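Local coordinates for amyloid-like protein 1 (Homo sapiens, PDB 3PMR), which belongs to the amyloid precursor protein family and probably acts in cell adhesion, its E2 domain binding heparin and forming dimers, at residues Ala110-Phe115 with Ala132-Tyr136. Sequence-based numbering, arbitrary orientation.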
ATOM      1  N   ALA B 110     -19.077  19.129  11.620  1.00 18.22           N
ATOM      2  CA  ALA B 110     -20.462  18.719  11.801  1.00 21.58           C
ATOM      3  C   ALA B 110     -20.693  18.305  13.260  1.00 26.18           C
ATOM      4  O   ALA B 110     -21.715  18.641  13.858  1.00 25.42           O
ATOM      5  CB  ALA B 110     -20.793  17.555  10.878  1.00 23.35           C
ATOM      6  N   ALA B 111     -19.738  17.576  13.828  1.00 21.27           N
ATOM      7  CA  ALA B 111     -19.849  17.108  15.204  1.00 22.52           C
ATOM      8  C   ALA B 111     -19.784  18.262  16.214  1.00 28.41           C
ATOM      9  O   ALA B 111     -20.407  18.188  17.277  1.00 27.82           O
ATOM     10  CB  ALA B 111     -18.757  16.081  15.497  1.00 23.74           C
ATOM     11  N   LEU B 112     -19.035  19.317  15.888  1.00 21.45           N
ATOM     12  CA  LEU B 112     -18.933  20.476  16.772  1.00 26.76           C
ATOM     13  C   LEU B 112     -20.288  21.164  16.820  1.00 23.92           C
ATOM     14  O   LEU B 112     -20.780  21.524  17.892  1.00 29.62           O
ATOM     15  CB  LEU B 112     -17.876  21.476  16.274  1.00 29.96           C
ATOM     16  CG  LEU B 112     -17.772  22.790  17.071  1.00 35.40           C
ATOM     17  CD1 LEU B 112     -17.464  22.493  18.529  1.00 36.65           C
ATOM     18  CD2 LEU B 112     -16.683  23.673  16.484  1.00 35.75           C
ATOM     19  N   GLU B 113     -20.885  21.352  15.648  1.00 23.60           N
ATOM     20  CA  GLU B 113     -22.191  21.978  15.545  1.00 32.89           C
ATOM     21  C   GLU B 113     -23.214  21.189  16.382  1.00 30.02           C
ATOM     22  O   GLU B 113     -23.976  21.773  17.136  1.00 30.66           O
ATOM     23  CB  GLU B 113     -22.634  22.032  14.078  1.00 36.90           C
ATOM     24  CG  GLU B 113     -23.966  22.733  13.863  1.00 43.18           C
ATOM     25  CD  GLU B 113     -24.400  22.767  12.399  1.00 65.41           C
ATOM     26  OE1 GLU B 113     -24.699  21.695  11.825  1.00 54.26           O
ATOM     27  OE2 GLU B 113     -24.441  23.874  11.824  1.00 61.36           O
ATOM     28  N   GLY B 114     -23.219  19.865  16.250  1.00 31.92           N
ATOM     29  CA  GLY B 114     -24.152  19.048  17.016  1.00 37.86           C
ATOM     30  C   GLY B 114     -23.946  19.151  18.526  1.00 34.18           C
ATOM     31  O   GLY B 114     -24.903  19.210  19.294  1.00 30.40           O
ATOM     32  N   PHE B 115     -22.690  19.176  18.954  1.00 32.00           N
ATOM     33  CA  PHE B 115     -22.366  19.276  20.375  1.00 29.96           C
ATOM     34  C   PHE B 115     -22.855  20.608  20.939  1.00 33.02           C
ATOM     35  O   PHE B 115     -23.323  20.676  22.077  1.00 31.44           O
ATOM     36  CB  PHE B 115     -20.858  19.144  20.566  1.00 28.43           C
ATOM     37  CG  PHE B 115     -20.376  19.508  21.944  1.00 30.32           C
ATOM     38  CD1 PHE B 115     -20.802  18.795  23.057  1.00 25.52           C
ATOM     39  CD2 PHE B 115     -19.454  20.539  22.121  1.00 31.98           C
ATOM     40  CE1 PHE B 115     -20.306  19.089  24.330  1.00 33.21           C
ATOM     41  CE2 PHE B 115     -18.954  20.839  23.389  1.00 29.68           C
ATOM     42  CZ  PHE B 115     -19.382  20.116  24.493  1.00 28.58           C
ATOM     43  N   ALA B 132     -23.244  13.766  21.990  1.00 30.22           N
ATOM     44  CA  ALA B 132     -22.798  14.729  20.991  1.00 28.55           C
ATOM     45  C   ALA B 132     -21.303  14.977  21.213  1.00 30.26           C
ATOM     46  O   ALA B 132     -20.534  15.135  20.269  1.00 28.79           O
ATOM     47  CB  ALA B 132     -23.575  16.024  21.140  1.00 29.74           C
ATOM     48  N   LEU B 133     -20.894  15.010  22.473  1.00 28.28           N
ATOM     49  CA  LEU B 133     -19.497  15.220  22.792  1.00 30.01           C
ATOM     50  C   LEU B 133     -18.710  13.992  22.348  1.00 26.61           C
ATOM     51  O   LEU B 133     -17.643  14.126  21.745  1.00 30.85           O
ATOM     52  CB  LEU B 133     -19.314  15.449  24.301  1.00 25.26           C
ATOM     53  CG  LEU B 133     -17.884  15.700  24.797  1.00 36.08           C
ATOM     54  CD1 LEU B 133     -17.311  16.965  24.134  1.00 30.25           C
ATOM     55  CD2 LEU B 133     -17.885  15.845  26.315  1.00 36.97           C
ATOM     56  N   ARG B 134     -19.239  12.802  22.631  1.00 25.21           N
ATOM     57  CA  ARG B 134     -18.556  11.570  22.254  1.00 26.12           C
ATOM     58  C   ARG B 134     -18.244  11.572  20.765  1.00 30.38           C
ATOM     59  O   ARG B 134     -17.154  11.197  20.346  1.00 30.79           O
ATOM     60  CB  ARG B 134     -19.402  10.340  22.581  1.00 35.14           C
ATOM     61  CG  ARG B 134     -18.806   9.047  22.026  1.00 46.40           C
ATOM     62  CD  ARG B 134     -19.638   7.815  22.380  1.00 53.77           C
ATOM     63  NE  ARG B 134     -18.978   6.578  21.962  1.00 89.45           N
ATOM     64  CZ  ARG B 134     -18.808   6.203  20.695  1.00 98.07           C
ATOM     65  NH1 ARG B 134     -19.257   6.965  19.703  1.00 90.96           N
ATOM     66  NH2 ARG B 134     -18.178   5.067  20.418  1.00 87.36           N
ATOM     67  N   ARG B 135     -19.210  12.008  19.970  1.00 25.96           N
ATOM     68  CA  ARG B 135     -19.049  12.060  18.533  1.00 30.89           C
ATOM     69  C   ARG B 135     -17.956  13.059  18.139  1.00 26.27           C
ATOM     70  O   ARG B 135     -17.187  12.806  17.214  1.00 23.82           O
ATOM     71  CB  ARG B 135     -20.390  12.418  17.894  1.00 35.54           C
ATOM     72  CG  ARG B 135     -20.362  12.621  16.395  1.00 40.39           C
ATOM     73  CD  ARG B 135     -21.747  12.393  15.813  1.00 56.93           C
ATOM     74  NE  ARG B 135     -21.892  13.012  14.502  1.00 66.07           N
ATOM     75  CZ  ARG B 135     -22.386  14.230  14.311  1.00 80.84           C
ATOM     76  NH1 ARG B 135     -22.789  14.952  15.351  1.00 99.37           N
ATOM     77  NH2 ARG B 135     -22.471  14.732  13.086  1.00 49.50           N
ATOM     78  N   TYR B 136     -17.877  14.182  18.844  1.00 23.09           N
ATOM     79  CA  TYR B 136     -16.855  15.185  18.545  1.00 23.58           C
ATOM     80  C   TYR B 136     -15.469  14.653  18.917  1.00 25.40           C
ATOM     81  O   TYR B 136     -14.501  14.857  18.188  1.00 26.41           O
ATOM     82  CB  TYR B 136     -17.134  16.480  19.312  1.00 21.68           C
ATOM     83  CG  TYR B 136     -16.107  17.570  19.074  1.00 27.99           C
ATOM     84  CD1 TYR B 136     -16.016  18.221  17.838  1.00 27.59           C
ATOM     85  CD2 TYR B 136     -15.219  17.943  20.081  1.00 28.24           C
ATOM     86  CE1 TYR B 136     -15.065  19.218  17.618  1.00 38.48           C
ATOM     87  CE2 TYR B 136     -14.261  18.937  19.868  1.00 32.83           C
ATOM     88  CZ  TYR B 136     -14.193  19.570  18.638  1.00 33.92           C
ATOM     89  OH  TYR B 136     -13.254  20.556  18.434  1.00 40.96           O
TER
HETATM   90  O   HOH W   1     -21.728  15.990  18.188  1.00 19.42           O
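Leu133 CD1 sits over one face of the Phe115 ring, offset toward the rim, 3.9 Å from the centroid, in a CH-pi contact. With CG anti to the backbone N (chi1 168°), the Phe115 side chain runs alongside Leu133. At its root Ala132 CB meets Phe115 CA at 3.6 Å. One turn earlier on helix 64-119, and one later on helix 126-157, Ala111 CB touches Tyr136 CA at 3.7 Å; Leu112 lies beside the tyrosine, its CB 3.8 Å from Tyr136 CE1 and its CD1 over a ring face. Arg135, extended from CG to NE, lays one guanidinium face over Ala111 CA, NH1 3.6 Å from that carbon. No direct hydrogen bond crosses; a water donates to Ala111 O (2.7 Å) and Ala132 O (a short 2.5 Å) and accepts weakly from Arg135 NH1. Replacing Phe115 by an alanine would probably strip Leu133 CD1 of the ring it covers and leave a gap toward helix 159-187. The segment axes, antiparallel at 160°, come within 8.3 Å, probably thanks to the small Ala111 and Ala132. Helices 64-119 and 126-157 pair here as a hairpin of the E2 domain; helix 159-187 packs against it, Ser183 touching Phe115, Leu133 and Tyr136.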